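Local structure of YncI copper-binding domain-containing protein (Nocardia farcinica, 3ESM) at residues W54-D59 with V69-D74; T34-T39 with A105-S110; E49-W54 with Q86-S91; V5-P10 with S18-R23; N42-R47 with K63-S68. The protein is functionally uncharacterised but has an immunoglobulin-like domain of the YncI copper-binding family and so probably binds copper. The protein carries 2 engineered substitutions. All blocks are in the same frame, centred on the assembly; numbering follows the deposited sequence.

The five contacts describe an immunoglobulin-like sandwich of two antiparallel sheets. Interactions 1 and 2 lie in the larger sheet, their centres about 10 Å apart, where strands 66-73 and 33-43 are neighbours; Thr-70 OG1 of interaction 1 and Thr-37 OG1 of interaction 2 are 2.8 Å apart. Interaction 4 pairs two strands of the smaller sheet, and 85-93, the next strand there, carries one side of interaction 3. Interaction 3 shares Trp-54 with interaction 1, their centres about 8 Å apart, and so reaches across the core. Interaction 5 lies where the chain leaves one sheet for the other, beside a bound sulfate. Interactions 1, 2 and 5 also touch the second subunit.

Interaction 1. Residues W54-D59 with V69-D74; sequences WTARVD and VTWTAD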
# COMPACT_ATOMS: atom_id res chain seq x y z
N TRP A 54 -5.41 13.93 2.30
CA TRP A 54 -4.45 12.90 1.82
C TRP A 54 -3.03 13.43 1.93
O TRP A 54 -2.80 14.66 1.80
CB TRP A 54 -4.71 12.59 0.34
CG TRP A 54 -6.06 12.00 0.08
CD1 TRP A 54 -7.28 12.66 0.08
CD2 TRP A 54 -6.35 10.62 -0.17
NE1 TRP A 54 -8.30 11.75 -0.19
CE2 TRP A 54 -7.76 10.51 -0.37
CE3 TRP A 54 -5.56 9.49 -0.32
CZ2 TRP A 54 -8.39 9.27 -0.61
CZ3 TRP A 54 -6.21 8.24 -0.60
CH2 TRP A 54 -7.60 8.16 -0.75
N THR A 55 -2.08 12.54 2.18
CA THR A 55 -0.69 12.92 2.16
C THR A 55 -0.01 12.23 1.00
O THR A 55 -0.29 11.08 0.74
CB THR A 55 -0.00 12.54 3.49
OG1 THR A 55 -0.60 13.37 4.53
CG2 THR A 55 1.49 12.83 3.38
N ALA A 56 0.84 12.95 0.26
CA ALA A 56 1.55 12.34 -0.86
C ALA A 56 3.06 12.30 -0.61
O ALA A 56 3.63 13.25 -0.01
CB ALA A 56 1.24 13.06 -2.16
N ARG A 57 3.69 11.21 -1.04
CA ARG A 57 5.15 11.12 -1.02
C ARG A 57 5.58 10.74 -2.43
O ARG A 57 4.92 9.93 -3.09
CB ARG A 57 5.73 10.08 -0.04
CG ARG A 57 5.35 8.66 -0.28
CD ARG A 57 5.97 7.76 0.83
NE ARG A 57 7.40 7.55 0.65
CZ ARG A 57 8.36 7.88 1.52
NH1 ARG A 57 8.07 8.48 2.69
NH2 ARG A 57 9.61 7.61 1.21
N VAL A 58 6.70 11.31 -2.87
CA VAL A 58 7.27 10.94 -4.16
C VAL A 58 8.63 10.34 -3.85
O VAL A 58 9.49 11.04 -3.29
CB VAL A 58 7.40 12.19 -5.09
CG1 VAL A 58 8.26 11.87 -6.34
CG2 VAL A 58 6.01 12.69 -5.47
N ASP A 59 8.84 9.05 -4.16
CA ASP A 59 10.11 8.38 -3.85
C ASP A 59 11.12 8.56 -4.99
O ASP A 59 10.74 8.64 -6.15
CB ASP A 59 9.90 6.90 -3.60
CG ASP A 59 9.38 6.65 -2.17
OD1 ASP A 59 10.24 6.50 -1.25
OD2 ASP A 59 8.16 6.66 -1.97
N VAL A 69 5.00 7.30 -6.68
CA VAL A 69 4.31 8.34 -5.89
C VAL A 69 3.24 7.60 -5.13
O VAL A 69 2.62 6.65 -5.66
CB VAL A 69 3.70 9.45 -6.78
CG1 VAL A 69 2.87 8.87 -7.95
CG2 VAL A 69 2.86 10.43 -5.93
N THR A 70 3.03 8.00 -3.87
CA THR A 70 2.00 7.32 -3.07
C THR A 70 1.12 8.35 -2.41
O THR A 70 1.64 9.33 -1.83
CB THR A 70 2.60 6.45 -1.96
OG1 THR A 70 3.43 5.42 -2.50
CG2 THR A 70 1.48 5.83 -1.09
N TRP A 71 -0.19 8.20 -2.53
CA TRP A 71 -1.14 9.06 -1.78
C TRP A 71 -1.78 8.20 -0.71
O TRP A 71 -2.15 7.04 -0.98
CB TRP A 71 -2.25 9.54 -2.71
CG TRP A 71 -1.84 10.49 -3.76
CD1 TRP A 71 -1.87 11.86 -3.67
CD2 TRP A 71 -1.41 10.17 -5.09
NE1 TRP A 71 -1.45 12.40 -4.87
CE2 TRP A 71 -1.16 11.39 -5.75
CE3 TRP A 71 -1.18 8.96 -5.77
CZ2 TRP A 71 -0.76 11.46 -7.10
CZ3 TRP A 71 -0.77 9.01 -7.10
CH2 TRP A 71 -0.54 10.25 -7.75
N THR A 72 -1.95 8.74 0.49
CA THR A 72 -2.45 7.96 1.62
C THR A 72 -3.48 8.80 2.33
O THR A 72 -3.21 9.97 2.61
CB THR A 72 -1.35 7.65 2.63
OG1 THR A 72 -0.27 6.96 1.96
CG2 THR A 72 -1.92 6.75 3.75
N ALA A 73 -4.64 8.20 2.61
CA ALA A 73 -5.70 8.94 3.31
C ALA A 73 -5.30 9.19 4.76
O ALA A 73 -4.83 8.28 5.45
CB ALA A 73 -6.98 8.09 3.24
N ASP A 74 -5.32 10.47 5.17
CA ASP A 74 -5.08 10.82 6.57
C ASP A 74 -6.03 10.11 7.54
O ASP A 74 -7.15 9.82 7.22
CB ASP A 74 -5.25 12.32 6.79
CG ASP A 74 -4.30 13.13 5.95
OD1 ASP A 74 -3.29 12.58 5.50
OD2 ASP A 74 -4.60 14.33 5.73
O HOH W 1 -2.83 16.12 4.53
O HOH W 2 1.69 8.74 1.36
O HOH W 3 5.88 6.36 -3.43
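The indole of Trp-54 lies over Ala-73, whose CB stands 3.9 Å from the centroid of the six-membered ring, in a CH-pi contact nearly on the ring normal (11° off). The small Ala-73 lets the ring lie close to the strand. The two segments are the arms of an antiparallel beta hairpin, bonded in pairs at Thr-55 with Thr-72 and Arg-57 with Thr-70. On the face that carries Trp-54, Ala-56 CB touches Trp-71 CD1 at 3.7 Å, and Val-58 CG2 meets Val-69 CG2 at 3.9 Å; these apolar residues turn toward the core.

The opposite face is polar. Thr-55 OG1 donates to Asp-74 OD1 (3.0 Å) on the syn side of the carboxylate, tying the last residue of one segment to the other arm. Arg-57 rises beside Thr-70 and bends at chi3 (-76°), which brings it side-on to Asp-59 through NE and NH2. NH2 also bonds Asn-77 O of the second subunit, so the same guanidinium is bonded both to Asp-59 and across the interface. Thr-70 OG1 has Thr-37 as protein partner, and one water bridges it (2.8 Å) to Asp-59 OD2 (2.7 Å).

Interaction 2. Residues T34-T39 with A105-S110; sequences TAMTVT and AEQTYS. Engineered in segment 34-39: Met-36 (natural residue Leu).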
# COMPACT_ATOMS: atom_id res chain seq x y z
N THR A 34 -8.00 3.53 0.46
CA THR A 34 -7.25 4.33 1.46
C THR A 34 -5.83 4.71 1.07
O THR A 34 -5.22 5.59 1.70
CB THR A 34 -7.20 3.64 2.82
OG1 THR A 34 -6.54 2.36 2.67
CG2 THR A 34 -8.63 3.46 3.35
N ALA A 35 -5.31 4.11 0.01
CA ALA A 35 -4.00 4.56 -0.51
C ALA A 35 -3.87 4.13 -1.96
O ALA A 35 -4.51 3.16 -2.41
CB ALA A 35 -2.88 3.96 0.28
N MET A 36 -3.03 4.84 -2.67
CA MET A 36 -2.72 4.49 -4.06
C MET A 36 -1.25 4.70 -4.27
O MET A 36 -0.75 5.80 -4.00
CB MET A 36 -3.52 5.40 -4.99
CG MET A 36 -3.22 5.23 -6.47
SD MET A 36 -3.93 3.69 -7.16
CE MET A 36 -5.30 3.51 -6.13
N THR A 37 -0.55 3.70 -4.82
CA THR A 37 0.85 3.87 -5.14
C THR A 37 1.00 3.70 -6.65
O THR A 37 0.50 2.73 -7.18
CB THR A 37 1.72 2.82 -4.39
OG1 THR A 37 1.82 3.24 -3.00
CG2 THR A 37 3.12 2.78 -4.97
N VAL A 38 1.66 4.63 -7.33
CA VAL A 38 1.82 4.49 -8.78
C VAL A 38 3.28 4.49 -9.12
O VAL A 38 4.04 5.32 -8.62
CB VAL A 38 1.15 5.64 -9.53
CG1 VAL A 38 1.42 5.53 -11.04
CG2 VAL A 38 -0.33 5.63 -9.27
N THR A 39 3.68 3.57 -10.00
CA THR A 39 5.07 3.45 -10.41
C THR A 39 5.31 4.42 -11.56
O THR A 39 4.55 4.41 -12.54
CB THR A 39 5.34 2.03 -10.91
OG1 THR A 39 5.24 1.10 -9.82
CG2 THR A 39 6.70 1.93 -11.54
N ALA A 105 0.17 0.24 -10.90
CA ALA A 105 -0.33 0.88 -9.66
C ALA A 105 -0.75 -0.17 -8.65
O ALA A 105 -1.04 -1.32 -9.01
CB ALA A 105 -1.45 1.80 -9.96
N GLU A 106 -0.78 0.22 -7.37
CA GLU A 106 -1.24 -0.67 -6.31
C GLU A 106 -2.23 0.08 -5.44
O GLU A 106 -1.90 1.16 -4.94
CB GLU A 106 -0.08 -1.14 -5.48
CG GLU A 106 0.96 -1.87 -6.31
CD GLU A 106 0.53 -3.30 -6.62
OE1 GLU A 106 -0.27 -3.87 -5.85
OE2 GLU A 106 1.03 -3.84 -7.63
N GLN A 107 -3.45 -0.46 -5.33
CA GLN A 107 -4.57 0.24 -4.67
C GLN A 107 -4.89 -0.45 -3.35
O GLN A 107 -5.26 -1.62 -3.35
CB GLN A 107 -5.80 0.17 -5.59
CG GLN A 107 -7.07 0.86 -5.07
CD GLN A 107 -8.27 0.59 -5.99
OE1 GLN A 107 -8.11 -0.10 -7.00
NE2 GLN A 107 -9.44 1.15 -5.67
N THR A 108 -4.82 0.27 -2.23
CA THR A 108 -5.07 -0.32 -0.95
C THR A 108 -6.49 -0.02 -0.50
O THR A 108 -6.93 1.15 -0.61
CB THR A 108 -4.11 0.27 0.13
OG1 THR A 108 -2.74 -0.07 -0.19
CG2 THR A 108 -4.46 -0.26 1.50
N TYR A 109 -7.16 -1.05 0.04
CA TYR A 109 -8.51 -0.91 0.60
C TYR A 109 -8.51 -0.97 2.10
O TYR A 109 -7.59 -1.54 2.70
CB TYR A 109 -9.39 -2.03 0.09
CG TYR A 109 -9.87 -1.81 -1.33
CD1 TYR A 109 -11.14 -1.32 -1.57
CD2 TYR A 109 -9.06 -2.14 -2.42
CE1 TYR A 109 -11.60 -1.16 -2.84
CE2 TYR A 109 -9.53 -2.00 -3.71
CZ TYR A 109 -10.81 -1.50 -3.91
OH TYR A 109 -11.33 -1.32 -5.18
N SER A 110 -9.54 -0.37 2.70
CA SER A 110 -9.65 -0.31 4.15
C SER A 110 -9.66 -1.66 4.85
O SER A 110 -9.37 -1.74 6.06
CB SER A 110 -10.91 0.44 4.50
OG SER A 110 -12.03 -0.16 3.88
O HOH W 4 -6.21 0.31 4.40
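Thr-108 O accepts from two successive residues of the facing strand: Thr-34 N, with a straight bond of 2.8 Å, and Ala-35 N, weakly at 3.4 Å. Thr-108 N returns a bond to Ala-35 O. Further along, Thr-37 and Glu-106 form a regular hydrogen-bonded pair, with Glu-106 N 2.8 Å from Thr-37 O. A water joins Thr-34 OG1 to Tyr-109 O, carrying the connection past the last direct backbone bond.

The extra residue opposite Thr-108 makes this a classic beta bulge, set into the antiparallel pairing of strands 33-43 and 100-109 in the larger sheet of the immunoglobulin-like sandwich. On the face that carries Ala-35 and Thr-37, Ala-35 CB rests 3.9 Å from Thr-108 CB; the beta-branched threonine is well suited to extended chain, and the small alanine leaves room for it.

Toward the core, the engineered Met-36 starts with CG anti to the backbone N (chi1 175°), then bends at chi2 and chi3 so that CE crosses the stem of Gln-107, 3.4 Å from its CG. The extended Gln-107 carries its amide onward: NE2 bonds Thr-33 OG1 and Pro-25 O, and OE1 accepts from Trp-117 NE1, so a polar group is satisfied in a buried place. Further along the same face, Val-38 CG2 packs 4.0 Å from Ala-105 CB.

Interaction 3. Residues E49-W54 with Q86-S91; sequences EPMPGW and QRFVVS. Engineered in segment 49-54: Met-51 (natural residue Leu).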
# COMPACT_ATOMS: atom_id res chain seq x y z
N GLU A 49 -0.41 17.58 -6.49
CA GLU A 49 -1.10 18.77 -6.05
C GLU A 49 -1.84 18.50 -4.77
O GLU A 49 -2.22 17.36 -4.49
CB GLU A 49 -2.01 19.32 -7.12
CG GLU A 49 -3.03 18.38 -7.61
CD GLU A 49 -3.77 18.95 -8.79
OE1 GLU A 49 -5.03 18.88 -8.81
OE2 GLU A 49 -3.09 19.49 -9.70
N PRO A 50 -2.03 19.55 -3.98
CA PRO A 50 -2.58 19.44 -2.64
C PRO A 50 -3.93 18.77 -2.74
O PRO A 50 -4.72 19.08 -3.63
CB PRO A 50 -2.72 20.91 -2.21
CG PRO A 50 -1.71 21.63 -3.07
CD PRO A 50 -1.81 20.95 -4.38
N MET A 51 -4.15 17.80 -1.86
CA MET A 51 -5.36 16.99 -1.85
C MET A 51 -5.80 16.95 -0.38
O MET A 51 -5.25 16.14 0.38
CB MET A 51 -4.93 15.59 -2.34
CG MET A 51 -6.02 14.58 -2.63
SD MET A 51 -5.36 13.08 -3.49
CE MET A 51 -6.84 12.11 -3.51
N PRO A 52 -6.77 17.80 0.03
CA PRO A 52 -7.15 17.79 1.44
C PRO A 52 -7.50 16.39 1.91
O PRO A 52 -8.23 15.65 1.21
CB PRO A 52 -8.37 18.73 1.48
CG PRO A 52 -8.09 19.67 0.35
CD PRO A 52 -7.57 18.76 -0.75
N GLY A 53 -6.97 16.04 3.07
CA GLY A 53 -7.26 14.74 3.67
C GLY A 53 -6.34 13.63 3.20
O GLY A 53 -6.50 12.50 3.65
N TRP A 54 -5.41 13.93 2.30
CA TRP A 54 -4.45 12.90 1.82
C TRP A 54 -3.03 13.43 1.93
O TRP A 54 -2.80 14.66 1.80
CB TRP A 54 -4.71 12.59 0.34
CG TRP A 54 -6.06 12.00 0.08
CD1 TRP A 54 -7.28 12.66 0.08
CD2 TRP A 54 -6.35 10.62 -0.17
NE1 TRP A 54 -8.30 11.75 -0.19
CE2 TRP A 54 -7.76 10.51 -0.37
CE3 TRP A 54 -5.56 9.49 -0.32
CZ2 TRP A 54 -8.39 9.27 -0.61
CZ3 TRP A 54 -6.21 8.24 -0.60
CH2 TRP A 54 -7.60 8.16 -0.75
N GLN A 86 -12.01 8.41 -7.42
CA GLN A 86 -11.22 9.54 -6.94
C GLN A 86 -10.11 9.81 -7.94
O GLN A 86 -9.53 8.86 -8.46
CB GLN A 86 -10.59 9.20 -5.58
CG GLN A 86 -9.54 10.19 -5.14
CD GLN A 86 -10.16 11.48 -4.70
OE1 GLN A 86 -11.11 11.47 -3.89
NE2 GLN A 86 -9.66 12.60 -5.21
N ARG A 87 -9.82 11.09 -8.18
CA ARG A 87 -8.68 11.48 -9.01
C ARG A 87 -7.42 11.74 -8.17
O ARG A 87 -7.48 12.34 -7.09
CB ARG A 87 -9.00 12.72 -9.84
CG ARG A 87 -10.09 12.55 -10.88
CD ARG A 87 -10.37 13.93 -11.52
NE ARG A 87 -10.47 14.95 -10.47
CZ ARG A 87 -9.57 15.92 -10.26
NH1 ARG A 87 -8.49 16.02 -11.03
NH2 ARG A 87 -9.75 16.79 -9.27
N PHE A 88 -6.29 11.25 -8.66
CA PHE A 88 -5.01 11.46 -8.01
C PHE A 88 -4.16 12.07 -9.11
O PHE A 88 -4.00 11.47 -10.19
CB PHE A 88 -4.43 10.10 -7.60
CG PHE A 88 -5.21 9.42 -6.52
CD1 PHE A 88 -4.94 9.66 -5.18
CD2 PHE A 88 -6.23 8.52 -6.86
CE1 PHE A 88 -5.66 9.02 -4.19
CE2 PHE A 88 -6.95 7.88 -5.86
CZ PHE A 88 -6.66 8.14 -4.54
N VAL A 89 -3.56 13.23 -8.83
CA VAL A 89 -2.95 14.01 -9.90
C VAL A 89 -1.47 14.27 -9.65
O VAL A 89 -1.05 14.66 -8.54
CB VAL A 89 -3.65 15.39 -10.05
CG1 VAL A 89 -2.92 16.21 -11.10
CG2 VAL A 89 -5.12 15.21 -10.37
N VAL A 90 -0.65 13.96 -10.65
CA VAL A 90 0.77 14.20 -10.50
C VAL A 90 1.31 14.83 -11.79
O VAL A 90 0.97 14.39 -12.88
CB VAL A 90 1.53 12.90 -10.14
CG1 VAL A 90 1.40 11.83 -11.25
CG2 VAL A 90 3.00 13.17 -9.73
N SER A 91 2.14 15.85 -11.65
CA SER A 91 2.74 16.51 -12.81
C SER A 91 4.15 15.98 -12.98
O SER A 91 4.96 16.11 -12.08
CB SER A 91 2.79 18.01 -12.57
OG SER A 91 3.55 18.64 -13.58
O HOH W 5 -1.72 15.14 -6.09
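Phe-88 points its edge at the face of Trp-54 in a T-shaped pair, centroids 5.2 Å apart and planes at 86°. CE1 of Phe-88 makes the closest approach, 3.7 Å from Trp-54 CZ3. Large flat rings suit the place, since one residue from each side spans the distance between loop and strand. The engineered Met-51 enters the angle between them in the conformer described, one of two, so its details are less certain: its chain is fully extended, SD lies obliquely beside the Phe-88 ring as a Met-aromatic contact, and CE reaches Gln-86 NE2 at 3.3 Å.

Behind this first shell, Gln-86 bends at chi2 (73°) and lays CG over a face of Phe-88, toward its rim. Its amide is fixed by an almost straight bond from NE2 to Arg-87 O, 2.9 Å long. At the outer end, the side chain of Glu-49 crosses Val-89, its CG 3.9 Å from Val-89 CB, and a water donates to Val-89 O at 2.6 Å and also to Glu-49 O.

Trp-54 is delivered by a type II turn from Met-51, closed by Trp-54 N to Met-51 O; Gly-53 takes the third position, where a positive phi (87°) suits a residue without a side chain. Residues 49-54 are the connection from strand 45-48 to strand 54-60, and Trp-54 packs against Phe-88 of strand 85-93 between the two sheets, as in a beta sandwich.

Interaction 4. Residues V5-P10 with S18-R23; sequences VTADAP and SVVTFR
Ala-7 sets its single methyl against Phe-22, with CB 3.9 Å from CE1 of the ring, while Val-20 CG1 closes in at 4.4 Å. The small Ala-7 fits against the bulky phenyl group. The next bump is Ala-9: its CB drops into a hollow floored by Val-19 O (3.7 Å) and walled by Val-20 CG2 at 4.0 Å and Ser-18 CB at 4.1 Å. Both valine branches are used, since Val-20 holds CG1 anti to the backbone N (chi1 180°) and turns CG2 toward Ala-9.

These segments are the two arms of an antiparallel beta hairpin, with strand 6-8 an outermost strand of the smaller sheet in this chain. Pairs of backbone bonds at Thr-6 with Arg-23 and Asp-8 with Thr-21 set the spacing that the side chains fill. Leu-135 touches both alanines, Pro-133 touches Ala-7, and Phe-22 meets Phe-103 edge-to-face.

The other face is more polar. Thr-6 and Arg-23 lie side by side, Thr-6 OG1 against Arg-23 CB at 3.5 Å, after which the extended arginine leads off to a cation-pi contact with Phe-85. Waters bridge the threonines to the backbone: one joins Thr-6 OG1 to Thr-21 O, and another links Thr-21 OG1 (2.7 Å) with Val-19 O (2.7 Å).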
# COMPACT_ATOMS: atom_id res chain seq x y z
N VAL A 5 -8.64 1.50 -13.47
CA VAL A 5 -7.93 2.75 -13.20
C VAL A 5 -7.57 3.37 -14.53
O VAL A 5 -7.02 2.70 -15.41
CB VAL A 5 -6.64 2.53 -12.40
CG1 VAL A 5 -5.83 3.82 -12.37
CG2 VAL A 5 -6.98 2.04 -11.01
N THR A 6 -7.88 4.63 -14.72
CA THR A 6 -7.51 5.25 -15.98
C THR A 6 -6.46 6.31 -15.77
O THR A 6 -6.31 6.82 -14.67
CB THR A 6 -8.71 5.86 -16.70
OG1 THR A 6 -9.31 6.89 -15.89
CG2 THR A 6 -9.73 4.77 -16.98
N ALA A 7 -5.72 6.61 -16.85
CA ALA A 7 -4.72 7.67 -16.84
C ALA A 7 -5.15 8.65 -17.91
O ALA A 7 -5.52 8.26 -19.01
CB ALA A 7 -3.33 7.13 -17.14
N ASP A 8 -5.15 9.93 -17.58
CA ASP A 8 -5.51 10.95 -18.55
C ASP A 8 -4.50 12.08 -18.53
O ASP A 8 -4.11 12.55 -17.46
CB ASP A 8 -6.91 11.50 -18.27
CG ASP A 8 -7.55 12.11 -19.50
OD1 ASP A 8 -7.97 11.35 -20.40
OD2 ASP A 8 -7.63 13.36 -19.57
N ALA A 9 -4.09 12.51 -19.72
CA ALA A 9 -3.13 13.58 -19.86
C ALA A 9 -3.18 14.01 -21.33
O ALA A 9 -2.39 13.55 -22.16
CB ALA A 9 -1.76 13.09 -19.51
N PRO A 10 -4.16 14.87 -21.68
CA PRO A 10 -4.40 15.26 -23.08
C PRO A 10 -3.14 15.76 -23.79
O PRO A 10 -2.83 15.31 -24.91
CB PRO A 10 -5.45 16.37 -22.95
CG PRO A 10 -6.23 15.97 -21.72
CD PRO A 10 -5.13 15.49 -20.76
N SER A 18 3.67 16.50 -18.42
CA SER A 18 2.20 16.53 -18.43
C SER A 18 1.67 16.45 -17.02
O SER A 18 2.32 15.84 -16.17
CB SER A 18 1.61 15.35 -19.21
OG SER A 18 1.84 15.46 -20.61
N VAL A 19 0.50 17.03 -16.78
CA VAL A 19 -0.26 16.76 -15.56
C VAL A 19 -1.05 15.48 -15.85
O VAL A 19 -1.96 15.48 -16.70
CB VAL A 19 -1.26 17.90 -15.23
CG1 VAL A 19 -2.13 17.54 -14.04
CG2 VAL A 19 -0.51 19.22 -14.95
N VAL A 20 -0.73 14.39 -15.13
CA VAL A 20 -1.38 13.09 -15.35
C VAL A 20 -2.38 12.84 -14.24
O VAL A 20 -2.04 12.97 -13.07
CB VAL A 20 -0.34 11.95 -15.36
CG1 VAL A 20 -1.00 10.57 -15.58
CG2 VAL A 20 0.67 12.22 -16.45
N THR A 21 -3.61 12.52 -14.63
CA THR A 21 -4.67 12.31 -13.66
C THR A 21 -5.01 10.84 -13.66
O THR A 21 -5.34 10.29 -14.71
CB THR A 21 -5.93 13.10 -14.05
OG1 THR A 21 -5.71 14.50 -13.88
CG2 THR A 21 -7.14 12.65 -13.19
N PHE A 22 -4.91 10.18 -12.50
CA PHE A 22 -5.30 8.77 -12.35
C PHE A 22 -6.66 8.73 -11.70
O PHE A 22 -6.82 9.24 -10.59
CB PHE A 22 -4.27 8.01 -11.50
CG PHE A 22 -2.93 7.94 -12.14
CD1 PHE A 22 -2.67 7.00 -13.13
CD2 PHE A 22 -1.94 8.83 -11.78
CE1 PHE A 22 -1.43 6.95 -13.75
CE2 PHE A 22 -0.68 8.80 -12.40
CZ PHE A 22 -0.44 7.87 -13.40
N ARG A 23 -7.65 8.17 -12.39
CA ARG A 23 -8.99 8.09 -11.83
C ARG A 23 -9.19 6.66 -11.40
O ARG A 23 -9.12 5.74 -12.22
CB ARG A 23 -10.04 8.50 -12.86
CG ARG A 23 -11.43 8.61 -12.27
CD ARG A 23 -12.41 9.20 -13.28
NE ARG A 23 -13.66 9.56 -12.63
CZ ARG A 23 -14.80 8.92 -12.82
NH1 ARG A 23 -14.85 7.91 -13.68
NH2 ARG A 23 -15.90 9.30 -12.18
O HOH W 6 -7.98 9.27 -15.45
O HOH W 7 -4.54 15.53 -16.09

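Interaction 5. Residues N42-R47 with K63-S68; sequences NVRSAR and KSEAVS. With SO4 (sulfate ion), chain B.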
# COMPACT_ATOMS: atom_id res chain seq x y z
N ASN A 42 10.65 6.84 -13.88
CA ASN A 42 11.96 7.38 -13.55
C ASN A 42 12.15 8.77 -14.13
O ASN A 42 13.15 9.02 -14.82
CB ASN A 42 13.05 6.46 -14.05
CG ASN A 42 13.14 5.15 -13.26
OD1 ASN A 42 14.13 4.40 -13.38
ND2 ASN A 42 12.11 4.85 -12.49
N VAL A 43 11.24 9.68 -13.81
CA VAL A 43 11.21 11.05 -14.35
C VAL A 43 12.04 12.00 -13.51
O VAL A 43 12.22 11.80 -12.32
CB VAL A 43 9.76 11.59 -14.46
CG1 VAL A 43 8.97 10.78 -15.49
CG2 VAL A 43 9.06 11.53 -13.10
N ARG A 44 12.56 13.07 -14.13
CA ARG A 44 13.33 14.04 -13.36
C ARG A 44 12.43 14.83 -12.41
O ARG A 44 12.82 15.16 -11.27
CB ARG A 44 14.03 15.04 -14.29
CG ARG A 44 14.93 14.45 -15.31
CD ARG A 44 16.36 14.43 -14.80
NE ARG A 44 16.37 14.12 -13.38
CZ ARG A 44 17.35 13.48 -12.75
NH1 ARG A 44 18.43 13.08 -13.41
NH2 ARG A 44 17.24 13.24 -11.45
N SER A 45 11.23 15.16 -12.88
CA SER A 45 10.35 16.04 -12.14
C SER A 45 9.05 15.30 -11.85
O SER A 45 8.53 14.62 -12.73
CB SER A 45 10.03 17.28 -12.95
OG SER A 45 9.14 18.12 -12.22
N ALA A 46 8.54 15.43 -10.62
CA ALA A 46 7.24 14.86 -10.26
C ALA A 46 6.71 15.62 -9.05
O ALA A 46 7.36 15.63 -7.99
CB ALA A 46 7.38 13.39 -9.92
N ARG A 47 5.56 16.27 -9.21
CA ARG A 47 4.99 17.10 -8.17
C ARG A 47 3.52 16.74 -8.09
O ARG A 47 2.84 16.72 -9.12
CB ARG A 47 5.07 18.60 -8.55
CG ARG A 47 6.47 19.19 -8.58
CD ARG A 47 6.57 20.43 -9.51
NE ARG A 47 5.47 21.37 -9.37
CZ ARG A 47 5.56 22.54 -8.72
NH1 ARG A 47 6.70 22.90 -8.15
NH2 ARG A 47 4.50 23.34 -8.63
N LYS A 63 19.76 8.66 -8.62
CA LYS A 63 19.94 9.69 -9.62
C LYS A 63 18.94 10.83 -9.46
O LYS A 63 18.87 11.74 -10.30
CB LYS A 63 19.82 9.10 -11.03
CG LYS A 63 20.75 7.95 -11.29
CD LYS A 63 20.52 7.36 -12.69
CE LYS A 63 21.49 6.21 -12.97
NZ LYS A 63 21.17 5.00 -12.15
N SER A 64 18.14 10.78 -8.39
CA SER A 64 17.17 11.84 -8.11
C SER A 64 15.97 11.81 -9.04
O SER A 64 15.23 12.79 -9.15
CB SER A 64 17.85 13.21 -8.15
OG SER A 64 18.87 13.25 -7.16
N GLU A 65 15.77 10.68 -9.69
CA GLU A 65 14.58 10.50 -10.50
C GLU A 65 13.45 10.03 -9.59
O GLU A 65 13.67 9.24 -8.65
CB GLU A 65 14.82 9.45 -11.59
CG GLU A 65 15.89 9.87 -12.63
CD GLU A 65 16.46 8.68 -13.41
OE1 GLU A 65 16.43 7.52 -12.93
OE2 GLU A 65 16.99 8.91 -14.53
N ALA A 66 12.24 10.47 -9.90
CA ALA A 66 11.05 9.97 -9.21
C ALA A 66 10.67 8.60 -9.76
O ALA A 66 10.36 8.49 -10.96
CB ALA A 66 9.89 10.93 -9.45
N VAL A 67 10.63 7.61 -8.87
CA VAL A 67 10.36 6.20 -9.21
C VAL A 67 8.94 5.76 -8.87
O VAL A 67 8.42 4.77 -9.42
CB VAL A 67 11.38 5.21 -8.57
CG1 VAL A 67 12.79 5.46 -9.10
CG2 VAL A 67 11.38 5.33 -7.07
N SER A 68 8.31 6.46 -7.93
CA SER A 68 6.92 6.16 -7.61
C SER A 68 6.32 7.30 -6.79
O SER A 68 7.05 8.19 -6.32
CB SER A 68 6.81 4.87 -6.81
OG SER A 68 7.20 5.07 -5.45
S SO4 B . 10.64 18.47 -9.07
O1 SO4 B . 10.47 19.32 -7.89
O2 SO4 B . 9.74 17.31 -9.02
O3 SO4 B . 10.36 19.31 -10.24
O4 SO4 B . 12.00 17.92 -9.10
O HOH W 8 10.19 3.41 -11.12
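Arg-44 reaches Lys-63 because its chain doubles back: chi2, strained at -95°, and chi3 at 38° swing a side chain that leaves its own backbone pointing away until NH2 donates to Lys-63 O. The bond is modelled at 2.5 Å, so short that its exact length is doubtful, but the carbonyl lies at the edge of the guanidinium. Over one face of that group comes Glu-65 CG, 3.8 Å above the plane. The Glu-65 carboxylate stays well out of the plane and makes no salt bridge with Arg-44; its OE1 bonds Asn-61 ND2 instead.

Asn-42 takes a left-handed backbone conformation (phi 48°), which asparagine tolerates better than most residues. Its ND2 lies 3.5 Å from Val-67 CG1, and a water links this amide, weakly, to Val-67 O. Val-43 and Ala-66 exchange backbone bonds, the shorter from Ala-66 N to Val-43 O at 2.8 Å. The methyl of Ala-66 fits between Val-43 CG2 (3.8 Å) and Ala-46 CB (3.5 Å), and the small residue also meets Val-58 and Leu-40.

A sulfate, probably from the crystallisation liquor, is held by Ser-45 OG at O3 (2.6 Å), Ala-46 N at O2 (2.7 Å) and Arg-60 NH2. With Asn-42 and Val-43 both facing Ala-66, the pairing is a G1 beta bulge, placed where the chain passes from strand 33-43 of one sheet to strand 45-48 of the other in the immunoglobulin-like sandwich.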